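Local coordinates for exotoxin type A precursor (allele 1) (Streptococcus pyogenes phage T12, PDB 1FNU), which probably acts as a secreted superantigen toxin, bridging MHC class II molecules and T-cell receptors as its relatives do, at residues Val38-Ser43 with Glu66-Phe71; Tyr48-Ser51 with Lys57-Thr60; His85-Cys90 with Glu94-Ile99. All coordinates share one frame; numbering follows the deposited sequence.

Contact 1. Residues Val38-Ser43 with Glu66-Phe71. With CD (cadmium ion), chain F.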
ATOM      1  N   VAL A  38      14.186  11.915 -14.704  1.00 24.01           N
ATOM      2  CA  VAL A  38      14.632  10.669 -15.350  1.00 23.92           C
ATOM      3  C   VAL A  38      13.464   9.758 -15.724  1.00 23.71           C
ATOM      4  O   VAL A  38      13.594   8.834 -16.564  1.00 23.83           O
ATOM      5  CB  VAL A  38      15.625   9.845 -14.411  1.00 24.15           C
ATOM      6  CG1 VAL A  38      16.996  10.618 -14.178  1.00 24.28           C
ATOM      7  CG2 VAL A  38      14.953   9.529 -13.070  1.00 24.11           C
ATOM      8  N   ASP A  39      12.296  10.037 -15.186  1.00 23.25           N
ATOM      9  CA  ASP A  39      11.203   9.138 -15.469  1.00 22.73           C
ATOM     10  C   ASP A  39       9.968   9.764 -14.775  1.00 22.31           C
ATOM     11  O   ASP A  39      10.023  10.874 -14.248  1.00 22.09           O
ATOM     12  CB  ASP A  39      11.573   7.745 -14.875  1.00 22.71           C
ATOM     13  CG  ASP A  39      10.899   6.584 -15.610  1.00 22.96           C
ATOM     14  OD1 ASP A  39       9.861   6.818 -16.271  1.00 23.00           O
ATOM     15  OD2 ASP A  39      11.390   5.417 -15.515  1.00 23.24           O
ATOM     16  N   GLN A  40       8.861   9.028 -14.807  1.00 21.80           N
ATOM     17  CA  GLN A  40       7.638   9.495 -14.178  1.00 21.31           C
ATOM     18  C   GLN A  40       6.711   8.290 -14.027  1.00 20.85           C
ATOM     19  O   GLN A  40       6.800   7.309 -14.811  1.00 20.63           O
ATOM     20  CB  GLN A  40       7.025  10.670 -14.987  1.00 21.61           C
ATOM     21  CG  GLN A  40       5.974  10.416 -16.024  1.00 21.44           C
ATOM     22  CD  GLN A  40       5.754  11.701 -16.885  1.00 21.63           C
ATOM     23  OE1 GLN A  40       5.605  12.860 -16.375  1.00 21.63           O
ATOM     24  NE2 GLN A  40       5.726  11.497 -18.171  1.00 21.51           N
ATOM     25  N   LEU A  41       5.888   8.327 -12.970  1.00 20.34           N
ATOM     26  CA  LEU A  41       4.905   7.263 -12.662  1.00 19.88           C
ATOM     27  C   LEU A  41       3.563   7.636 -13.381  1.00 19.76           C
ATOM     28  O   LEU A  41       3.088   6.986 -14.266  1.00 19.57           O
ATOM     29  CB  LEU A  41       4.686   7.178 -11.134  1.00 19.51           C
ATOM     30  CG  LEU A  41       3.673   6.090 -10.684  1.00 19.49           C
ATOM     31  CD1 LEU A  41       4.096   4.714 -11.181  1.00 19.37           C
ATOM     32  CD2 LEU A  41       3.528   6.034  -9.195  1.00 19.32           C
ATOM     33  N   LEU A  42       3.039   8.782 -12.997  1.00 19.79           N
ATOM     34  CA  LEU A  42       1.832   9.319 -13.595  1.00 19.89           C
ATOM     35  C   LEU A  42       2.209  10.582 -14.413  1.00 20.00           C
ATOM     36  O   LEU A  42       3.240  11.178 -14.185  1.00 19.99           O
ATOM     37  CB  LEU A  42       0.881   9.665 -12.480  1.00 19.60           C
ATOM     38  CG  LEU A  42       0.431   8.465 -11.596  1.00 19.55           C
ATOM     39  CD1 LEU A  42      -0.806   8.844 -10.837  1.00 19.55           C
ATOM     40  CD2 LEU A  42       0.130   7.233 -12.492  1.00 19.58           C
ATOM     41  N   SER A  43       1.364  11.009 -15.335  1.00 20.16           N
ATOM     42  CA  SER A  43       1.716  12.177 -16.144  1.00 20.31           C
ATOM     43  C   SER A  43       2.026  13.489 -15.386  1.00 20.40           C
ATOM     44  O   SER A  43       2.687  14.376 -15.942  1.00 20.28           O
ATOM     45  CB  SER A  43       0.583  12.439 -17.144  1.00 20.37           C
ATOM     46  OG  SER A  43       0.404  11.291 -17.931  1.00 20.47           O
ATOM     47  N   GLU A  66       0.638  19.253 -17.801  1.00 25.29           N
ATOM     48  CA  GLU A  66       1.372  20.335 -18.456  1.00 25.57           C
ATOM     49  C   GLU A  66       2.591  20.774 -17.685  1.00 25.50           C
ATOM     50  O   GLU A  66       3.626  21.047 -18.304  1.00 25.29           O
ATOM     51  CB  GLU A  66       0.514  21.554 -18.724  1.00 25.91           C
ATOM     52  CG  GLU A  66      -0.339  21.387 -19.978  1.00 26.73           C
ATOM     53  CD  GLU A  66      -1.590  20.519 -19.767  1.00 27.19           C
ATOM     54  OE1 GLU A  66      -1.728  19.828 -18.669  1.00 27.16           O
ATOM     55  OE2 GLU A  66      -2.438  20.567 -20.741  1.00 27.56           O
ATOM     56  N   MET A  67       2.463  20.885 -16.338  1.00 25.47           N
ATOM     57  CA  MET A  67       3.602  21.292 -15.506  1.00 25.41           C
ATOM     58  C   MET A  67       4.744  20.258 -15.503  1.00 25.45           C
ATOM     59  O   MET A  67       5.923  20.646 -15.678  1.00 25.52           O
ATOM     60  CB  MET A  67       3.134  21.628 -14.070  1.00 25.49           C
ATOM     61  CG  MET A  67       4.202  22.374 -13.221  1.00 25.51           C
ATOM     62  SD  MET A  67       3.569  23.046 -11.616  1.00 25.98           S
ATOM     63  CE  MET A  67       2.484  24.479 -12.077  1.00 25.42           C
ATOM     64  N   ALA A  68       4.452  18.956 -15.313  1.00 25.29           N
ATOM     65  CA  ALA A  68       5.511  17.942 -15.360  1.00 25.14           C
ATOM     66  C   ALA A  68       6.240  18.030 -16.718  1.00 25.25           C
ATOM     67  O   ALA A  68       7.469  18.014 -16.756  1.00 24.91           O
ATOM     68  CB  ALA A  68       4.956  16.502 -15.154  1.00 24.95           C
ATOM     69  N   THR A  69       5.480  18.093 -17.814  1.00 25.44           N
ATOM     70  CA  THR A  69       6.162  18.204 -19.118  1.00 25.82           C
ATOM     71  C   THR A  69       6.949  19.526 -19.256  1.00 25.91           C
ATOM     72  O   THR A  69       7.998  19.534 -19.891  1.00 25.88           O
ATOM     73  CB  THR A  69       5.163  17.790 -20.385  1.00 25.88           C
ATOM     74  OG1 THR A  69       5.395  18.591 -21.575  1.00 26.22           O
ATOM     75  CG2 THR A  69       3.732  17.837 -20.002  1.00 25.85           C
ATOM     76  N   LEU A  70       6.539  20.610 -18.581  1.00 26.21           N
ATOM     77  CA  LEU A  70       7.300  21.890 -18.706  1.00 26.49           C
ATOM     78  C   LEU A  70       8.733  21.684 -18.156  1.00 26.64           C
ATOM     79  O   LEU A  70       9.707  22.150 -18.760  1.00 26.53           O
ATOM     80  CB  LEU A  70       6.655  23.052 -17.908  1.00 26.65           C
ATOM     81  CG  LEU A  70       6.783  24.545 -18.343  1.00 26.74           C
ATOM     82  CD1 LEU A  70       6.801  25.348 -17.050  1.00 26.69           C
ATOM     83  CD2 LEU A  70       8.015  24.930 -19.221  1.00 26.79           C
ATOM     84  N   PHE A  71       8.852  20.960 -17.025  1.00 26.75           N
ATOM     85  CA  PHE A  71      10.153  20.728 -16.399  1.00 26.94           C
ATOM     86  C   PHE A  71      10.794  19.435 -16.709  1.00 27.13           C
ATOM     87  O   PHE A  71      11.981  19.257 -16.388  1.00 27.04           O
ATOM     88  CB  PHE A  71      10.023  20.823 -14.888  1.00 27.00           C
ATOM     89  CG  PHE A  71       9.744  22.208 -14.420  1.00 26.99           C
ATOM     90  CD1 PHE A  71      10.753  23.176 -14.475  1.00 26.89           C
ATOM     91  CD2 PHE A  71       8.472  22.576 -13.955  1.00 26.94           C
ATOM     92  CE1 PHE A  71      10.491  24.458 -14.059  1.00 26.86           C
ATOM     93  CE2 PHE A  71       8.229  23.900 -13.542  1.00 26.93           C
ATOM     94  CZ  PHE A  71       9.235  24.813 -13.592  1.00 26.80           C
TER
HETATM   95 CD    CD F 223      11.789   4.058 -14.185  1.00 25.42          CD
HETATM   96  O   HOH W   1      12.132   4.657 -11.868  1.00 10.84           O
HETATM   97  O   HOH W   2      13.841   2.410 -15.139  1.00 30.34           O
HETATM   98  O   HOH W   3       9.424   3.355 -14.125  1.00  5.16           O
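The methyl group of Ala68 meets the loop at the main chain of Ser43: CB lies 3.2 Å from the carbonyl O of Ser43, the closest approach between Val38-Ser43 and Glu66-Phe71. No hydrogen bond crosses here, and the two segments bury only 84 Å² together, most of it on Ala68 and Ser43. The short methyl lets the loop come close to the helix, with Ser43 CA and Ala68 CA 6.9 Å apart. Gln40 supplies the second touch. Its chain runs straight on beyond CG (chi2 -168°), which carries the carboxamide across to the same methyl in van der Waals contact. Ala68 also packs on Leu46, a residue of strand 45-48.

In the OB-fold domain, helix 65-72 occupies the place expected of the helix between the third and fourth barrel strands, and Val38-Ser43 belongs to the connection between the first two. Val38 and Asp39 both face Ile47 in a classic beta bulge, while the carboxylate of Asp45 accepts hydrogen bonds from Leu41 N and Leu42 N, holding the loop there. Ser43 OG is taken up by Glu191 N of the second subunit.

At the other end of the loop, Asp39 divides its carboxylate between two partners. Gln40 N donates to Asp39 OD1 (2.8 Å) on the anti side, 29° out of the carboxylate plane, which helps hold the group's rotation. Asp39 OD2 binds a cadmium ion at 1.9 Å, and waters 1, 2 and 3 also ligate that ion, water 2 being the most distant at 2.8 Å.

Contact 2. Residues Tyr48-Ser51 with Lys57-Thr60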
ATOM      1  N   TYR A  48      13.323  11.696  -9.914  1.00 20.85           N
ATOM      2  CA  TYR A  48      14.721  12.120 -10.018  1.00 21.32           C
ATOM      3  C   TYR A  48      15.610  11.111  -9.339  1.00 21.52           C
ATOM      4  O   TYR A  48      15.292  10.570  -8.276  1.00 21.58           O
ATOM      5  CB  TYR A  48      14.973  13.527  -9.417  1.00 21.23           C
ATOM      6  CG  TYR A  48      14.331  14.706 -10.181  1.00 21.41           C
ATOM      7  CD1 TYR A  48      12.935  14.934 -10.140  1.00 21.24           C
ATOM      8  CD2 TYR A  48      15.107  15.541 -11.000  1.00 21.23           C
ATOM      9  CE1 TYR A  48      12.339  15.975 -10.910  1.00 21.31           C
ATOM     10  CE2 TYR A  48      14.520  16.572 -11.766  1.00 21.32           C
ATOM     11  CZ  TYR A  48      13.157  16.785 -11.727  1.00 21.24           C
ATOM     12  OH  TYR A  48      12.628  17.787 -12.531  1.00 21.42           O
ATOM     13  N   ASN A  49      16.668  10.747 -10.054  1.00 21.84           N
ATOM     14  CA  ASN A  49      17.594   9.787  -9.503  1.00 22.11           C
ATOM     15  C   ASN A  49      18.522  10.611  -8.615  1.00 22.11           C
ATOM     16  O   ASN A  49      19.614  10.991  -9.054  1.00 22.09           O
ATOM     17  CB  ASN A  49      18.398   9.073 -10.642  1.00 22.55           C
ATOM     18  CG  ASN A  49      19.479   8.146 -10.083  1.00 22.86           C
ATOM     19  OD1 ASN A  49      19.158   7.318  -9.235  1.00 23.00           O
ATOM     20  ND2 ASN A  49      20.811   8.311 -10.526  1.00 23.10           N
ATOM     21  N   VAL A  50      18.042  10.978  -7.429  1.00 22.10           N
ATOM     22  CA  VAL A  50      18.851  11.768  -6.486  1.00 22.14           C
ATOM     23  C   VAL A  50      18.752  11.113  -5.095  1.00 22.16           C
ATOM     24  O   VAL A  50      17.747  10.391  -4.844  1.00 22.04           O
ATOM     25  CB  VAL A  50      18.446  13.264  -6.410  1.00 22.05           C
ATOM     26  CG1 VAL A  50      18.906  14.012  -7.638  1.00 22.01           C
ATOM     27  CG2 VAL A  50      16.929  13.383  -6.226  1.00 22.20           C
ATOM     28  N   SER A  51      19.790  11.352  -4.242  1.00 22.15           N
ATOM     29  CA  SER A  51      19.922  10.789  -2.868  1.00 22.40           C
ATOM     30  C   SER A  51      19.970  11.725  -1.656  1.00 22.39           C
ATOM     31  O   SER A  51      20.276  12.902  -1.759  1.00 22.57           O
ATOM     32  CB  SER A  51      21.224   9.978  -2.744  1.00 22.41           C
ATOM     33  OG  SER A  51      21.063   8.834  -3.505  1.00 22.92           O
ATOM     34  N   LYS A  57      15.725   7.746  -4.530  1.00 20.05           N
ATOM     35  CA  LYS A  57      14.817   7.980  -5.638  1.00 19.79           C
ATOM     36  C   LYS A  57      13.849   9.026  -5.055  1.00 19.61           C
ATOM     37  O   LYS A  57      13.365   8.853  -3.925  1.00 19.75           O
ATOM     38  CB  LYS A  57      14.086   6.684  -6.005  1.00 19.91           C
ATOM     39  CG  LYS A  57      15.037   5.642  -6.655  1.00 19.94           C
ATOM     40  CD  LYS A  57      15.561   6.162  -8.034  1.00 20.30           C
ATOM     41  CE  LYS A  57      16.763   5.302  -8.561  1.00 20.54           C
ATOM     42  NZ  LYS A  57      17.219   5.842  -9.925  1.00 21.10           N
ATOM     43  N   LEU A  58      13.619  10.113  -5.770  1.00 19.24           N
ATOM     44  CA  LEU A  58      12.743  11.171  -5.277  1.00 18.95           C
ATOM     45  C   LEU A  58      11.698  11.473  -6.287  1.00 18.79           C
ATOM     46  O   LEU A  58      11.983  11.626  -7.523  1.00 18.68           O
ATOM     47  CB  LEU A  58      13.560  12.451  -4.971  1.00 19.18           C
ATOM     48  CG  LEU A  58      12.834  13.845  -4.758  1.00 19.44           C
ATOM     49  CD1 LEU A  58      11.928  13.773  -3.551  1.00 19.49           C
ATOM     50  CD2 LEU A  58      13.858  15.022  -4.515  1.00 19.20           C
ATOM     51  N   LYS A  59      10.476  11.614  -5.806  1.00 18.50           N
ATOM     52  CA  LYS A  59       9.403  11.957  -6.739  1.00 18.31           C
ATOM     53  C   LYS A  59       8.712  13.268  -6.327  1.00 18.51           C
ATOM     54  O   LYS A  59       8.472  13.510  -5.146  1.00 18.32           O
ATOM     55  CB  LYS A  59       8.310  10.854  -6.790  1.00 18.05           C
ATOM     56  CG  LYS A  59       7.222  11.196  -7.762  1.00 17.63           C
ATOM     57  CD  LYS A  59       6.000  10.252  -7.586  1.00 17.78           C
ATOM     58  CE  LYS A  59       5.069  10.663  -6.434  1.00 17.52           C
ATOM     59  NZ  LYS A  59       3.775   9.976  -6.537  1.00 17.92           N
ATOM     60  N   THR A  60       8.479  14.154  -7.315  1.00 18.84           N
ATOM     61  CA  THR A  60       7.683  15.361  -7.096  1.00 19.14           C
ATOM     62  C   THR A  60       6.439  15.389  -7.943  1.00 19.45           C
ATOM     63  O   THR A  60       6.488  15.102  -9.175  1.00 19.48           O
ATOM     64  CB  THR A  60       8.399  16.686  -7.344  1.00 19.20           C
ATOM     65  OG1 THR A  60       7.440  17.718  -7.157  1.00 19.11           O
ATOM     66  CG2 THR A  60       9.012  16.779  -8.828  1.00 18.92           C
TER
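Asn49 holds its CG opposite the main-chain N (chi1 175°), while the Lys57 side chain, after leaving CA, bends at chi2 (-65°) and then runs extended; together these torsions bring Lys57 NZ to Asn49 OD1. The pair spans one end of a beta hairpin in the OB-fold domain, where strands 45-48 and 57-61 are antiparallel neighbours. The hydrogen bond from Lys57 NZ to Asn49 OD1 is unusually short at 2.5 Å, its exact length doubtful, and poorly aimed: the amine sits above the amide carbonyl plane by 47°, away from a lone-pair direction. The nearest atom of the Lys57 side chain is about 6 Å from a bound cadmium ion.

The hairpin register is set by Tyr48 and Leu58, a hydrogen-bonded pair. Tyr48 N donates to Leu58 O at 2.7 Å and Leu58 N returns a bond to Tyr48 O at 3.0 Å, both nearly straight. Tyr48 O takes a further, weak bond from Val50 N, closing an inverse gamma turn centred on Asn49, and the chain leaves the strand pairing there.

Tyr48 and Leu58 project from the same face of the sheet, where both touch Ile78 of strand 75-80. Val50 joins this apolar group through CG2, which rests 3.7 Å from Leu58 CB and 3.9 Å from Leu58 CD2. Further along the strand, Thr60 OG1 bonds to Gly101 O, and Thr60 CG2 comes obliquely to the Tyr48 ring, 4.0 Å from CE1.

Contact 3. Residues His85-Cys90 with Glu94-Ile99. With CD (cadmium ion), chain M; CD (cadmium ion), chain E.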
ATOM      1  N   HIS A  85       5.615   7.953   4.256  1.00 16.71           N
ATOM      2  CA  HIS A  85       4.336   7.218   4.410  1.00 16.52           C
ATOM      3  C   HIS A  85       3.414   7.574   3.230  1.00 16.61           C
ATOM      4  O   HIS A  85       3.128   8.786   3.037  1.00 16.56           O
ATOM      5  CB  HIS A  85       3.659   7.624   5.682  1.00 16.31           C
ATOM      6  CG  HIS A  85       2.427   6.806   5.950  1.00 16.42           C
ATOM      7  ND1 HIS A  85       1.230   7.383   6.305  1.00 16.19           N
ATOM      8  CD2 HIS A  85       2.182   5.476   5.824  1.00 16.45           C
ATOM      9  CE1 HIS A  85       0.290   6.451   6.380  1.00 16.43           C
ATOM     10  NE2 HIS A  85       0.833   5.287   6.087  1.00 16.52           N
ATOM     11  N   LEU A  86       2.969   6.550   2.474  1.00 16.51           N
ATOM     12  CA  LEU A  86       2.108   6.667   1.277  1.00 16.74           C
ATOM     13  C   LEU A  86       2.811   7.378   0.065  1.00 16.83           C
ATOM     14  O   LEU A  86       2.169   7.959  -0.816  1.00 16.47           O
ATOM     15  CB  LEU A  86       0.806   7.417   1.559  1.00 16.74           C
ATOM     16  CG  LEU A  86       0.062   6.861   2.778  1.00 16.80           C
ATOM     17  CD1 LEU A  86      -1.237   7.652   3.053  1.00 16.69           C
ATOM     18  CD2 LEU A  86      -0.193   5.293   2.473  1.00 17.13           C
ATOM     19  N   CYS A  87       4.135   7.297   0.043  1.00 17.25           N
ATOM     20  CA  CYS A  87       4.894   7.840  -1.074  1.00 17.53           C
ATOM     21  C   CYS A  87       5.057   6.665  -2.035  1.00 18.06           C
ATOM     22  O   CYS A  87       5.590   5.637  -1.681  1.00 17.99           O
ATOM     23  CB  CYS A  87       6.305   8.277  -0.608  1.00 17.54           C
ATOM     24  SG  CYS A  87       7.533   8.646  -1.949  1.00 16.97           S
ATOM     25  N   TYR A  88       4.604   6.795  -3.264  1.00 18.77           N
ATOM     26  CA  TYR A  88       4.831   5.689  -4.178  1.00 19.39           C
ATOM     27  C   TYR A  88       5.505   6.276  -5.419  1.00 19.17           C
ATOM     28  O   TYR A  88       5.087   7.314  -5.956  1.00 19.23           O
ATOM     29  CB  TYR A  88       3.508   5.007  -4.514  1.00 20.70           C
ATOM     30  CG  TYR A  88       2.757   4.601  -3.265  1.00 22.11           C
ATOM     31  CD1 TYR A  88       3.281   3.602  -2.364  1.00 22.83           C
ATOM     32  CD2 TYR A  88       1.471   5.164  -2.981  1.00 22.72           C
ATOM     33  CE1 TYR A  88       2.519   3.163  -1.192  1.00 23.17           C
ATOM     34  CE2 TYR A  88       0.719   4.746  -1.840  1.00 23.14           C
ATOM     35  CZ  TYR A  88       1.242   3.743  -0.944  1.00 23.29           C
ATOM     36  OH  TYR A  88       0.462   3.343   0.198  1.00 23.81           O
ATOM     37  N   LEU A  89       6.514   5.568  -5.901  1.00 18.62           N
ATOM     38  CA  LEU A  89       7.280   6.050  -6.994  1.00 18.12           C
ATOM     39  C   LEU A  89       7.550   4.968  -8.036  1.00 17.82           C
ATOM     40  O   LEU A  89       7.485   5.228  -9.250  1.00 17.59           O
ATOM     41  CB  LEU A  89       8.536   6.566  -6.320  1.00 18.15           C
ATOM     42  CG  LEU A  89       9.751   7.114  -6.929  1.00 18.35           C
ATOM     43  CD1 LEU A  89      10.492   7.981  -5.920  1.00 18.42           C
ATOM     44  CD2 LEU A  89      10.526   5.930  -7.503  1.00 18.45           C
ATOM     45  N   CYS A  90       7.842   3.761  -7.558  1.00 17.50           N
ATOM     46  CA  CYS A  90       8.192   2.624  -8.423  1.00 17.48           C
ATOM     47  C   CYS A  90       8.000   1.288  -7.638  1.00 17.56           C
ATOM     48  O   CYS A  90       8.187   1.249  -6.423  1.00 17.44           O
ATOM     49  CB  CYS A  90       9.682   2.723  -8.903  1.00 17.08           C
ATOM     50  SG  CYS A  90      10.176   1.428 -10.153  1.00 16.66           S
ATOM     51  N   GLU A  94      12.786   0.770  -2.882  1.00 18.30           N
ATOM     52  CA  GLU A  94      12.511   0.516  -1.434  1.00 18.06           C
ATOM     53  C   GLU A  94      12.955   1.689  -0.604  1.00 17.65           C
ATOM     54  O   GLU A  94      12.768   1.742   0.612  1.00 17.59           O
ATOM     55  CB  GLU A  94      13.261  -0.732  -0.934  1.00 18.06           C
ATOM     56  CG  GLU A  94      12.831  -2.007  -1.729  1.00 18.30           C
ATOM     57  CD  GLU A  94      12.860  -3.223  -0.907  1.00 18.26           C
ATOM     58  OE1 GLU A  94      11.951  -3.346  -0.045  1.00 18.46           O
ATOM     59  OE2 GLU A  94      13.764  -4.066  -1.111  1.00 18.23           O
ATOM     60  N   ARG A  95      13.558   2.626  -1.286  1.00 17.26           N
ATOM     61  CA  ARG A  95      14.069   3.820  -0.583  1.00 17.02           C
ATOM     62  C   ARG A  95      13.633   5.083  -1.222  1.00 16.75           C
ATOM     63  O   ARG A  95      14.471   5.876  -1.629  1.00 16.87           O
ATOM     64  CB  ARG A  95      15.603   3.749  -0.501  1.00 16.79           C
ATOM     65  CG  ARG A  95      16.030   2.450   0.179  1.00 16.67           C
ATOM     66  CD  ARG A  95      17.564   2.384   0.522  1.00 16.53           C
ATOM     67  NE  ARG A  95      18.005   3.302   1.627  1.00 16.51           N
ATOM     68  CZ  ARG A  95      18.573   4.492   1.485  1.00 16.46           C
ATOM     69  NH1 ARG A  95      18.812   5.002   0.276  1.00 16.43           N
ATOM     70  NH2 ARG A  95      18.928   5.188   2.567  1.00 16.75           N
ATOM     71  N   SER A  96      12.338   5.307  -1.352  1.00 16.48           N
ATOM     72  CA  SER A  96      11.983   6.582  -1.995  1.00 16.55           C
ATOM     73  C   SER A  96      11.465   7.648  -1.032  1.00 16.40           C
ATOM     74  O   SER A  96      11.180   7.337   0.123  1.00 16.31           O
ATOM     75  CB  SER A  96      11.007   6.364  -3.179  1.00 16.62           C
ATOM     76  OG  SER A  96      10.040   5.397  -2.888  1.00 17.17           O
ATOM     77  N   ALA A  97      11.422   8.891  -1.514  1.00 16.39           N
ATOM     78  CA  ALA A  97      10.958  10.079  -0.807  1.00 16.39           C
ATOM     79  C   ALA A  97      10.080  10.812  -1.813  1.00 16.38           C
ATOM     80  O   ALA A  97      10.308  10.717  -3.005  1.00 16.37           O
ATOM     81  CB  ALA A  97      12.163  10.970  -0.418  1.00 16.18           C
ATOM     82  N   CYS A  98       9.080  11.556  -1.309  1.00 16.54           N
ATOM     83  CA  CYS A  98       8.161  12.269  -2.153  1.00 16.62           C
ATOM     84  C   CYS A  98       7.956  13.682  -1.689  1.00 16.66           C
ATOM     85  O   CYS A  98       8.028  13.976  -0.514  1.00 16.77           O
ATOM     86  CB  CYS A  98       6.783  11.575  -2.184  1.00 16.54           C
ATOM     87  SG  CYS A  98       6.606   9.978  -3.087  1.00 16.73           S
ATOM     88  N   ILE A  99       7.714  14.548  -2.657  1.00 16.88           N
ATOM     89  CA  ILE A  99       7.406  15.950  -2.414  1.00 17.14           C
ATOM     90  C   ILE A  99       6.310  16.439  -3.386  1.00 17.25           C
ATOM     91  O   ILE A  99       5.904  15.745  -4.317  1.00 17.26           O
ATOM     92  CB  ILE A  99       8.681  16.885  -2.593  1.00 17.05           C
ATOM     93  CG1 ILE A  99       9.230  16.891  -4.069  1.00 16.96           C
ATOM     94  CG2 ILE A  99       9.829  16.453  -1.655  1.00 17.14           C
ATOM     95  CD1 ILE A  99      10.244  18.093  -4.296  1.00 17.05           C
TER
HETATM   96 CD    CD M 224       8.779   1.746 -12.270  1.00 17.93          CD
HETATM   97 CD    CD E 222      12.484   2.314 -10.741  1.00 20.80          CD
HETATM   98  O   HOH W   4       8.213   3.936  -4.449  1.00 23.76           O
HETATM   99  O   HOH W   1      12.132   4.657 -11.868  1.00 10.84           O
HETATM  100  O   HOH W   5      13.695   2.760  -8.675  1.00 12.24           O
HETATM  101  O   HOH W   6      13.334   0.132 -11.749  1.00 11.95           O
HETATM  102  O   HOH W   3       9.424   3.355 -14.125  1.00  5.16           O
HETATM  103  O   HOH W   7      10.007  -0.317 -13.235  1.00  8.00           O
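Cys87 and Cys98 are joined by a disulfide, SG to SG 2.0 Å, and their two side chains reach the bond by different routes. Cys87 turns SG away from its own N (chi1 167°), whereas Cys98 carries SG beside its N (chi1 -72°); a chi3 of 79° closes the bridge and leaves Cys87 CB 3.7 Å from Cys98 CB. No direct hydrogen bond links the segments, so the covalent bond is the main tie between them.

Two residues further on, Leu89 bears on Ser96. The distance from Leu89 CD1 to Ser96 CB is 3.2 Å, tighter than a normal van der Waals contact. Leu89 CB stands farther off, 4.0 Å from Ser96 CB. The Ser96 hydroxyl OG meets water 4 at 2.8 Å. That water also accepts from Cys90 N at 3.1 Å, so a single water bridges Ser96 to the loop main chain.

Cys90, unlike Cys87, spends its sulfur on metal: SG bridges two cadmium ions, at 2.5 and 2.6 Å. Waters 1, 5 and 6 also bind the nearer ion, and waters 3 and 7 the other. Glu91 of the third subunit shares a cadmium with the thiolate, placing the cluster at a subunit interface. Tyr88 OH, meanwhile, bonds to Tyr88 OH of the second subunit. A loop pinned by a disulfide to the following OB-fold strand is the disulfide loop familiar from staphylococcal and streptococcal superantigens.

Overall arrangement
From the N terminus, the chain leaves strand 30-36 and opens contact 1 at Val38-Ser43, which closes only when helix 65-72 arrives. Nested within that loop, contact 2 closes the shorter hairpin between strands 45-48 and 57-61. Contact 3 follows in series, tying the loop after strand 75-80 to strand 96-105. Contacts 2 and 3 meet in one sheet, where strands 57-61 and 96-105 run parallel and the Lys59 backbone probably bonds to Ala97 and Ile99. Leu41 packs on the backbone of Tyr88 and Leu89, and waters 1 and 3 join the cadmium of contact 1 to those of contact 3. All three belong to the OB-fold domain.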